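Local coordinates for biogenic amine-binding protein (Rhodnius prolixus, PDB 4GE1) that probably binds biogenic amines such as serotonin and norepinephrine in the saliva of a blood-feeding insect, and here holds tryptamine inside a lipocalin barrel, at residues Gly22-Thr27 with Ile113-Ser118; Tyr120-Val125 with Ala155-Val160; Tyr136-Arg141 with Ser165-Ala170. One frame throughout, in Å; residues are numbered along the deposited sequence.

All three contacts are buried but differ in place: contact 1 lies at one end of the barrel, contacts 2 and 3 on its outer side. In contact 1 a tryptophan packs on the turn between strands 102-115 and 120-127; there the indole meets a hydroxyl and a backbone carbonyl, without a hydrogen bond across the segments. Contacts 2 and 3 are small apolar clusters on neighbouring strands 120-127 and 130-140, packed by helix 150-159 and the segment around 168-169, while alternate residues of the same strands face tryptamine. Arg141, at the end of the first segment of contact 3, bonds to both segments of contact 1, and backbone hydrogen bonds join 120-125 to 136-141.

Contact 1 of 3, residues Gly22-Thr27 with Ile113-Ser118; sequences GSWYIT and IDTDYS
Thr115 OG1, which packs against Trp24 CH2, is held by two backbone groups: it accepts from Tyr117 N at 3.0 Å with an N-H...O angle of 158°, closing an ST turn, and it is also hydrogen-bonded to the carbonyl of Tyr120. The hydroxyl reaches both because it stands opposite the backbone nitrogen (chi1 -176°), and the same torsion puts CG2 between the backbone nitrogen and the carbonyl carbon, over the centre of the Tyr117 ring and 4.1 Å above its plane. Across the contact the indole of Trp24 supplies the end of its six-membered ring. Trp24 CH2 lies 3.8 Å from Tyr117 O and 4.0 Å from Thr115 OG1, both approached obliquely, and no hydrogen bond spans the two segments. Gly22, Ser23 and Trp24 form the Gly-X-Trp signature that lipocalins carry at the start of their first strand. As in other lipocalins, an arginine just past the last barrel strand packs on the tryptophan: Arg141 makes a cation-pi contact with Trp24 and bonds to Tyr117 O and Ser23 O, tying the two segments together by a third. Phe19, from the short helix 16-19, brings its ring to the same indole. On the turn itself, Asp116 OD1 accepts from the backbone of Lys119 and Tyr120, and Tyr117 OH is hydrogen-bonded to Asn15 N.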
loop_
_atom_site.group_PDB
_atom_site.type_symbol
_atom_site.label_atom_id
_atom_site.label_comp_id
_atom_site.label_asym_id
_atom_site.label_seq_id
_atom_site.Cartn_x
_atom_site.Cartn_y
_atom_site.Cartn_z
ATOM N N GLY A 22 13.329 -0.078 -0.873
ATOM C CA GLY A 22 13.032 1.225 -1.433
ATOM C C GLY A 22 11.610 1.641 -1.100
ATOM O O GLY A 22 11.095 1.307 -0.032
ATOM N N SER A 23 10.967 2.347 -2.023
ATOM C CA SER A 23 9.663 2.945 -1.753
ATOM C C SER A 23 8.696 2.860 -2.938
ATOM O O SER A 23 9.096 2.536 -4.064
ATOM C CB SER A 23 9.841 4.410 -1.348
ATOM O OG SER A 23 10.448 5.134 -2.402
ATOM N N TRP A 24 7.430 3.175 -2.664
ATOM C CA TRP A 24 6.353 3.133 -3.651
ATOM C C TRP A 24 5.463 4.370 -3.557
ATOM O O TRP A 24 5.225 4.886 -2.474
ATOM C CB TRP A 24 5.459 1.912 -3.407
ATOM C CG TRP A 24 6.097 0.567 -3.718
ATOM C CD1 TRP A 24 6.672 -0.299 -2.829
ATOM C CD2 TRP A 24 6.182 -0.068 -5.001
ATOM N NE1 TRP A 24 7.115 -1.426 -3.481
ATOM C CE2 TRP A 24 6.826 -1.306 -4.814
ATOM C CE3 TRP A 24 5.777 0.294 -6.290
ATOM C CZ2 TRP A 24 7.079 -2.179 -5.866
ATOM C CZ3 TRP A 24 6.024 -0.571 -7.325
ATOM C CH2 TRP A 24 6.673 -1.793 -7.112
ATOM N N TYR A 25 4.962 4.829 -4.700
ATOM C CA TYR A 25 3.956 5.876 -4.727
ATOM C C TYR A 25 2.626 5.264 -5.156
ATOM O O TYR A 25 2.575 4.476 -6.102
ATOM C CB TYR A 25 4.342 6.978 -5.711
ATOM C CG TYR A 25 5.591 7.737 -5.330
ATOM C CD1 TYR A 25 6.840 7.333 -5.789
ATOM C CD2 TYR A 25 5.523 8.856 -4.514
ATOM C CE1 TYR A 25 7.991 8.023 -5.441
ATOM C CE2 TYR A 25 6.670 9.554 -4.161
ATOM C CZ TYR A 25 7.901 9.128 -4.625
ATOM O OH TYR A 25 9.041 9.820 -4.284
ATOM N N ILE A 26 1.558 5.623 -4.454
ATOM C CA ILE A 26 0.219 5.181 -4.830
ATOM C C ILE A 26 -0.372 6.178 -5.816
ATOM O O ILE A 26 -0.711 7.304 -5.453
ATOM C CB ILE A 26 -0.686 5.008 -3.607
ATOM C CG1 ILE A 26 0.006 4.089 -2.591
ATOM C CG2 ILE A 26 -2.033 4.423 -4.022
ATOM C CD1 ILE A 26 -0.904 3.546 -1.526
ATOM N N THR A 27 -0.466 5.764 -7.074
ATOM C CA THR A 27 -0.838 6.678 -8.145
ATOM C C THR A 27 -2.340 6.694 -8.445
ATOM O O THR A 27 -2.899 7.735 -8.781
ATOM C CB THR A 27 -0.060 6.354 -9.432
ATOM O OG1 THR A 27 -0.246 4.973 -9.769
ATOM C CG2 THR A 27 1.423 6.628 -9.226
ATOM N N ILE A 113 -1.717 -8.546 -7.063
ATOM C CA ILE A 113 -2.258 -9.028 -8.318
ATOM C C ILE A 113 -1.169 -9.159 -9.379
ATOM O O ILE A 113 -1.174 -10.110 -10.171
ATOM C CB ILE A 113 -3.354 -8.067 -8.804
ATOM C CG1 ILE A 113 -4.519 -8.071 -7.817
ATOM C CG2 ILE A 113 -3.812 -8.431 -10.202
ATOM C CD1 ILE A 113 -5.557 -7.005 -8.090
ATOM N N ASP A 114 -0.234 -8.207 -9.380
ATOM C CA ASP A 114 0.871 -8.189 -10.337
ATOM C C ASP A 114 1.945 -7.163 -9.945
ATOM O O ASP A 114 1.666 -6.202 -9.223
ATOM C CB ASP A 114 0.354 -7.886 -11.745
ATOM C CG ASP A 114 1.404 -8.115 -12.821
ATOM O OD1 ASP A 114 2.297 -8.966 -12.619
ATOM O OD2 ASP A 114 1.330 -7.450 -13.876
ATOM N N THR A 115 3.167 -7.375 -10.431
ATOM C CA THR A 115 4.262 -6.428 -10.225
ATOM C C THR A 115 5.477 -6.817 -11.057
ATOM O O THR A 115 5.716 -7.999 -11.306
ATOM C CB THR A 115 4.699 -6.365 -8.755
ATOM O OG1 THR A 115 5.712 -5.362 -8.599
ATOM C CG2 THR A 115 5.254 -7.713 -8.308
ATOM N N ASP A 116 6.244 -5.823 -11.491
ATOM C CA ASP A 116 7.502 -6.093 -12.174
ATOM C C ASP A 116 8.661 -5.702 -11.263
ATOM O O ASP A 116 9.819 -5.664 -11.688
ATOM C CB ASP A 116 7.576 -5.354 -13.512
ATOM C CG ASP A 116 7.704 -3.851 -13.347
ATOM O OD1 ASP A 116 7.532 -3.351 -12.212
ATOM O OD2 ASP A 116 7.969 -3.169 -14.360
ATOM N N TYR A 117 8.329 -5.403 -10.009
ATOM C CA TYR A 117 9.320 -5.135 -8.963
ATOM C C TYR A 117 9.991 -3.754 -9.044
ATOM O O TYR A 117 10.118 -3.061 -8.028
ATOM C CB TYR A 117 10.370 -6.255 -8.907
ATOM C CG TYR A 117 9.768 -7.615 -8.622
ATOM C CD1 TYR A 117 9.540 -8.034 -7.316
ATOM C CD2 TYR A 117 9.407 -8.474 -9.659
ATOM C CE1 TYR A 117 8.981 -9.271 -7.049
ATOM C CE2 TYR A 117 8.840 -9.714 -9.402
ATOM C CZ TYR A 117 8.630 -10.105 -8.094
ATOM O OH TYR A 117 8.069 -11.329 -7.821
ATOM N N SER A 118 10.414 -3.354 -10.241
ATOM C CA SER A 118 11.203 -2.130 -10.388
ATOM C C SER A 118 10.433 -0.952 -10.993
ATOM O O SER A 118 11.004 0.113 -11.222
ATOM C CB SER A 118 12.507 -2.397 -11.165
ATOM O OG SER A 118 12.270 -2.811 -12.502
#

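Contact 2 of 3, residues Tyr120-Val125 with Ala155-Val160; sequences YSVVHV and AALGKV. With TSS (2-(1H-indol-3-yl)ethanamine), chain E.
Strand 120-125 packs against the last turn of helix 150-159, with Val122 CA and Ala156 CA 6.9 Å apart, the closest pair of CA atoms across the two segments. Val122 carries the contact. Its two methyls diverge to separate partners: CG2 meets Ala156 CB at 3.9 Å, while CG1 meets Leu157 CD2 at 3.9 Å. The split follows from the torsion, since CG1 is turned opposite the backbone nitrogen (chi1 179°) and CG2 lies beside it. The small alanine lets the helix come close to the strand. Leu157 starts off to one side and bends back through CD2, so that its side chain meets that of Val122 at about a right angle. Contacts across the segments are purely apolar, without a hydrogen bond between them. The same leucine also touches Leu164, so the valine belongs to a wider apolar cluster. Along the strand the residues alternate. Val122 faces the helix, whereas Val125 is on the ligand side, with CG2 3.7 Å from CD2 of tryptamine and CG1 3.9 Å from its CE3; CG2 lies over the indole face at CD2, CG1 beyond the rim near CE3. Ser121 shares that inner side. On the outer side Tyr120 OH is hydrogen-bonded to Asp114 OD2, next to the classic bulge in which Ile113 and Asp114 both pair with Val122. A single strand thus carries a ligand-lining face and a helix-covered face, as in the lipocalin fold, where an alpha-helix following the last barrel strand packs on the outside of an antiparallel barrel whose interior is the binding site.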
loop_
_atom_site.group_PDB
_atom_site.type_symbol
_atom_site.label_atom_id
_atom_site.label_comp_id
_atom_site.label_asym_id
_atom_site.label_seq_id
_atom_site.Cartn_x
_atom_site.Cartn_y
_atom_site.Cartn_z
ATOM N N TYR A 120 6.176 -1.032 -11.198
ATOM C CA TYR A 120 4.774 -0.991 -10.796
ATOM C C TYR A 120 4.351 -2.218 -9.997
ATOM O O TYR A 120 4.949 -3.287 -10.104
ATOM C CB TYR A 120 3.882 -0.891 -12.033
ATOM C CG TYR A 120 3.696 -2.223 -12.743
ATOM C CD1 TYR A 120 2.613 -3.054 -12.446
ATOM C CD2 TYR A 120 4.608 -2.654 -13.696
ATOM C CE1 TYR A 120 2.447 -4.280 -13.091
ATOM C CE2 TYR A 120 4.451 -3.875 -14.346
ATOM C CZ TYR A 120 3.370 -4.683 -14.039
ATOM O OH TYR A 120 3.217 -5.890 -14.683
ATOM N N SER A 121 3.303 -2.052 -9.205
ATOM C CA SER A 121 2.624 -3.178 -8.584
ATOM C C SER A 121 1.143 -2.853 -8.469
ATOM O O SER A 121 0.763 -1.692 -8.367
ATOM C CB SER A 121 3.210 -3.487 -7.208
ATOM O OG SER A 121 3.072 -2.389 -6.327
ATOM N N VAL A 122 0.310 -3.881 -8.497
ATOM C CA VAL A 122 -1.126 -3.694 -8.360
ATOM C C VAL A 122 -1.608 -4.537 -7.186
ATOM O O VAL A 122 -1.291 -5.722 -7.087
ATOM C CB VAL A 122 -1.847 -4.070 -9.653
ATOM C CG1 VAL A 122 -3.347 -3.890 -9.498
ATOM C CG2 VAL A 122 -1.302 -3.227 -10.806
ATOM N N VAL A 123 -2.347 -3.921 -6.273
ATOM C CA VAL A 123 -2.625 -4.579 -5.008
ATOM C C VAL A 123 -4.098 -4.491 -4.615
ATOM O O VAL A 123 -4.803 -3.559 -4.995
ATOM C CB VAL A 123 -1.717 -4.019 -3.868
ATOM C CG1 VAL A 123 -2.137 -2.591 -3.457
ATOM C CG2 VAL A 123 -1.701 -4.956 -2.670
ATOM N N HIS A 124 -4.557 -5.494 -3.877
ATOM C CA HIS A 124 -5.848 -5.441 -3.214
ATOM C C HIS A 124 -5.613 -5.577 -1.715
ATOM O O HIS A 124 -4.982 -6.539 -1.262
ATOM C CB HIS A 124 -6.763 -6.562 -3.721
ATOM C CG HIS A 124 -8.015 -6.730 -2.914
ATOM N ND1 HIS A 124 -8.128 -7.650 -1.898
ATOM C CD2 HIS A 124 -9.207 -6.086 -2.978
ATOM C CE1 HIS A 124 -9.339 -7.572 -1.368
ATOM N NE2 HIS A 124 -10.010 -6.633 -2.004
ATOM N N VAL A 125 -6.085 -4.592 -0.953
ATOM C CA VAL A 125 -5.945 -4.600 0.498
ATOM C C VAL A 125 -7.308 -4.562 1.158
ATOM O O VAL A 125 -8.172 -3.782 0.761
ATOM C CB VAL A 125 -5.141 -3.406 0.999
ATOM C CG1 VAL A 125 -4.869 -3.550 2.495
ATOM C CG2 VAL A 125 -3.844 -3.275 0.220
ATOM N N ALA A 155 -4.012 -4.429 -17.806
ATOM C CA ALA A 155 -4.315 -5.851 -17.814
ATOM C C ALA A 155 -4.530 -6.368 -16.399
ATOM O O ALA A 155 -5.532 -7.025 -16.113
ATOM C CB ALA A 155 -3.199 -6.622 -18.497
ATOM N N ALA A 156 -3.587 -6.070 -15.513
ATOM C CA ALA A 156 -3.693 -6.495 -14.126
ATOM C C ALA A 156 -5.029 -6.073 -13.517
ATOM O O ALA A 156 -5.664 -6.852 -12.810
ATOM C CB ALA A 156 -2.537 -5.948 -13.311
ATOM N N LEU A 157 -5.446 -4.839 -13.790
ATOM C CA LEU A 157 -6.721 -4.335 -13.289
ATOM C C LEU A 157 -7.869 -5.069 -13.977
ATOM O O LEU A 157 -8.977 -5.157 -13.447
ATOM C CB LEU A 157 -6.843 -2.824 -13.519
ATOM C CG LEU A 157 -5.883 -1.900 -12.750
ATOM C CD1 LEU A 157 -5.902 -0.493 -13.325
ATOM C CD2 LEU A 157 -6.228 -1.864 -11.273
ATOM N N GLY A 158 -7.594 -5.594 -15.166
ATOM C CA GLY A 158 -8.576 -6.371 -15.900
ATOM C C GLY A 158 -8.998 -7.608 -15.130
ATOM O O GLY A 158 -10.186 -7.906 -15.012
ATOM N N LYS A 159 -8.016 -8.328 -14.599
ATOM C CA LYS A 159 -8.286 -9.541 -13.841
ATOM C C LYS A 159 -9.362 -9.327 -12.782
ATOM O O LYS A 159 -10.142 -10.234 -12.494
ATOM C CB LYS A 159 -7.015 -10.041 -13.158
ATOM C CG LYS A 159 -6.023 -10.741 -14.067
ATOM C CD LYS A 159 -4.770 -11.096 -13.277
ATOM C CE LYS A 159 -5.131 -11.644 -11.898
ATOM N NZ LYS A 159 -3.936 -11.904 -11.043
ATOM N N VAL A 160 -9.404 -8.129 -12.205
ATOM C CA VAL A 160 -10.279 -7.879 -11.062
ATOM C C VAL A 160 -11.455 -6.972 -11.398
ATOM O O VAL A 160 -12.030 -6.329 -10.518
ATOM C CB VAL A 160 -9.494 -7.337 -9.843
ATOM C CG1 VAL A 160 -8.449 -8.352 -9.407
ATOM C CG2 VAL A 160 -8.849 -5.985 -10.162
HETATM N N1 TSS E . -1.433 1.904 4.244
HETATM C CA TSS E . -2.671 1.163 4.290
HETATM C CB TSS E . -3.236 0.700 2.984
HETATM C CG TSS E . -2.277 0.242 1.931
HETATM C CD1 TSS E . -1.982 0.894 0.742
HETATM N NE1 TSS E . -1.084 0.165 0.048
HETATM C CE2 TSS E . -0.760 -0.968 0.767
HETATM C CD2 TSS E . -1.486 -0.947 1.931
HETATM C CZ2 TSS E . 0.133 -2.040 0.494
HETATM C CH2 TSS E . 0.264 -3.084 1.405
HETATM C CZ3 TSS E . -0.476 -3.064 2.589
HETATM C CE3 TSS E . -1.349 -2.005 2.860
#

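Contact 3 of 3, residues Tyr136-Arg141 with Ser165-Ala170; sequences YAVQSR and SGLFDA. With TSS (2-(1H-indol-3-yl)ethanamine), chain E.
Val138 CG2 and Leu167 CD1 meet at 4.1 Å, the one side-chain pair that joins strand 136-140 to the segment leading into strand 168-169. The two side chains cross at about a right angle. CD1 also passes 4.5 Å from Tyr136 O, a looser approach, while the ring of Tyr136 turns away toward Val160 and Leu162. The backbones stay well apart, with 8.4 Å between the CA atoms of Tyr136 and Leu167, so the segments meet chiefly through the side chains of Leu167 and Val138. Leu157 of helix 150-159 touches both Val138 and Leu167 and completes the cluster, and His28 of strand 23-31 borders it too. Gln139, the next residue of the strand, points into the barrel instead. Its OE1 accepts a hydrogen bond from NE1 of tryptamine, 3.2 Å long with an N-H...O angle of 155°. The side chain reaches the indole by running extended beyond CG (chi2 179°). In the second shell, Gln139 NE2 is hydrogen-bonded to Ser121 OG and Tyr112 OH, bonds that probably set the flip of the amide, leaving its oxygen toward the ligand. Asp73 OD2 is hydrogen-bonded to the same tryptamine, probably at its amine. The outer side is apolar and holds no hydrogen bond between the two segments, whereas the inner side offers an acceptor, probably held in place by its NE2 partners and suited to an indole N-H, consistent with a pocket that accepts serotonin as well as tryptamine.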
loop_
_atom_site.group_PDB
_atom_site.type_symbol
_atom_site.label_atom_id
_atom_site.label_comp_id
_atom_site.label_asym_id
_atom_site.label_seq_id
_atom_site.Cartn_x
_atom_site.Cartn_y
_atom_site.Cartn_z
ATOM N N TYR A 136 -8.306 -1.161 -3.892
ATOM C CA TYR A 136 -7.552 -1.579 -5.066
ATOM C C TYR A 136 -6.605 -0.444 -5.443
ATOM O O TYR A 136 -7.043 0.687 -5.674
ATOM C CB TYR A 136 -8.489 -1.875 -6.236
ATOM C CG TYR A 136 -9.246 -3.175 -6.126
ATOM C CD1 TYR A 136 -8.657 -4.377 -6.498
ATOM C CD2 TYR A 136 -10.557 -3.201 -5.665
ATOM C CE1 TYR A 136 -9.348 -5.567 -6.410
ATOM C CE2 TYR A 136 -11.260 -4.386 -5.576
ATOM C CZ TYR A 136 -10.651 -5.564 -5.951
ATOM O OH TYR A 136 -11.346 -6.743 -5.858
ATOM N N ALA A 137 -5.310 -0.731 -5.503
ATOM C CA ALA A 137 -4.329 0.333 -5.714
ATOM C C ALA A 137 -3.304 0.033 -6.802
ATOM O O ALA A 137 -2.754 -1.068 -6.870
ATOM C CB ALA A 137 -3.610 0.669 -4.394
ATOM N N VAL A 138 -3.056 1.033 -7.645
ATOM C CA VAL A 138 -1.907 1.022 -8.541
ATOM C C VAL A 138 -0.739 1.772 -7.890
ATOM O O VAL A 138 -0.903 2.876 -7.353
ATOM C CB VAL A 138 -2.247 1.622 -9.914
ATOM C CG1 VAL A 138 -0.988 1.779 -10.752
ATOM C CG2 VAL A 138 -3.265 0.737 -10.631
ATOM N N GLN A 139 0.433 1.151 -7.923
ATOM C CA GLN A 139 1.607 1.666 -7.223
ATOM C C GLN A 139 2.815 1.737 -8.158
ATOM O O GLN A 139 3.002 0.882 -9.024
ATOM C CB GLN A 139 1.894 0.812 -5.980
ATOM C CG GLN A 139 0.652 0.639 -5.091
ATOM C CD GLN A 139 0.894 -0.223 -3.862
ATOM O OE1 GLN A 139 0.330 0.027 -2.798
ATOM N NE2 GLN A 139 1.719 -1.249 -4.006
ATOM N N SER A 140 3.618 2.781 -7.999
ATOM C CA SER A 140 4.735 3.023 -8.899
ATOM C C SER A 140 5.999 3.316 -8.094
ATOM O O SER A 140 5.928 3.760 -6.949
ATOM C CB SER A 140 4.412 4.192 -9.827
ATOM O OG SER A 140 5.508 4.516 -10.674
ATOM N N ARG A 141 7.151 3.043 -8.689
ATOM C CA ARG A 141 8.424 3.381 -8.065
ATOM C C ARG A 141 8.678 4.876 -8.229
ATOM O O ARG A 141 9.486 5.459 -7.507
ATOM C CB ARG A 141 9.565 2.570 -8.683
ATOM C CG ARG A 141 9.538 1.076 -8.336
ATOM C CD ARG A 141 9.593 0.827 -6.826
ATOM N NE ARG A 141 10.007 -0.539 -6.509
ATOM C CZ ARG A 141 10.131 -1.023 -5.275
ATOM N NH1 ARG A 141 9.862 -0.255 -4.231
ATOM N NH2 ARG A 141 10.531 -2.279 -5.085
ATOM N N SER A 165 -9.251 4.139 -15.730
ATOM C CA SER A 165 -10.163 5.281 -15.702
ATOM C C SER A 165 -11.291 5.062 -14.692
ATOM O O SER A 165 -12.051 5.981 -14.388
ATOM C CB SER A 165 -10.716 5.588 -17.101
ATOM O OG SER A 165 -11.503 4.520 -17.611
ATOM N N GLY A 166 -11.381 3.844 -14.164
ATOM C CA GLY A 166 -12.321 3.528 -13.101
ATOM C C GLY A 166 -11.808 3.801 -11.689
ATOM O O GLY A 166 -12.547 3.644 -10.714
ATOM N N LEU A 167 -10.545 4.202 -11.562
ATOM C CA LEU A 167 -10.007 4.545 -10.249
ATOM C C LEU A 167 -9.863 6.050 -10.107
ATOM O O LEU A 167 -9.829 6.780 -11.101
ATOM C CB LEU A 167 -8.644 3.878 -10.014
ATOM C CG LEU A 167 -8.471 2.420 -10.443
ATOM C CD1 LEU A 167 -7.122 1.911 -9.999
ATOM C CD2 LEU A 167 -9.573 1.551 -9.879
ATOM N N PHE A 168 -9.779 6.518 -8.869
ATOM C CA PHE A 168 -9.333 7.882 -8.626
ATOM C C PHE A 168 -7.860 8.022 -9.020
ATOM O O PHE A 168 -7.006 7.269 -8.552
ATOM C CB PHE A 168 -9.525 8.280 -7.163
ATOM C CG PHE A 168 -8.817 9.558 -6.791
ATOM C CD1 PHE A 168 -9.196 10.766 -7.357
ATOM C CD2 PHE A 168 -7.776 9.552 -5.882
ATOM C CE1 PHE A 168 -8.536 11.951 -7.029
ATOM C CE2 PHE A 168 -7.114 10.727 -5.547
ATOM C CZ PHE A 168 -7.502 11.934 -6.123
ATOM N N ASP A 169 -7.571 8.993 -9.881
ATOM C CA ASP A 169 -6.210 9.261 -10.334
ATOM C C ASP A 169 -5.564 10.291 -9.418
ATOM O O ASP A 169 -5.814 11.495 -9.540
ATOM C CB ASP A 169 -6.236 9.744 -11.788
ATOM C CG ASP A 169 -4.876 10.194 -12.294
ATOM O OD1 ASP A 169 -3.853 9.977 -11.607
ATOM O OD2 ASP A 169 -4.833 10.763 -13.405
ATOM N N ALA A 170 -4.734 9.811 -8.496
ATOM C CA ALA A 170 -4.129 10.672 -7.488
ATOM C C ALA A 170 -3.142 11.647 -8.110
ATOM O O ALA A 170 -2.822 12.675 -7.515
ATOM C CB ALA A 170 -3.458 9.842 -6.401
HETATM N N1 TSS E . -1.433 1.904 4.244
HETATM C CA TSS E . -2.671 1.163 4.290
HETATM C CB TSS E . -3.236 0.700 2.984
HETATM C CG TSS E . -2.277 0.242 1.931
HETATM C CD1 TSS E . -1.982 0.894 0.742
HETATM N NE1 TSS E . -1.084 0.165 0.048
HETATM C CE2 TSS E . -0.760 -0.968 0.767
HETATM C CD2 TSS E . -1.486 -0.947 1.931
HETATM C CZ2 TSS E . 0.133 -2.040 0.494
HETATM C CH2 TSS E . 0.264 -3.084 1.405
HETATM C CZ3 TSS E . -0.476 -3.064 2.589
HETATM C CE3 TSS E . -1.349 -2.005 2.860
#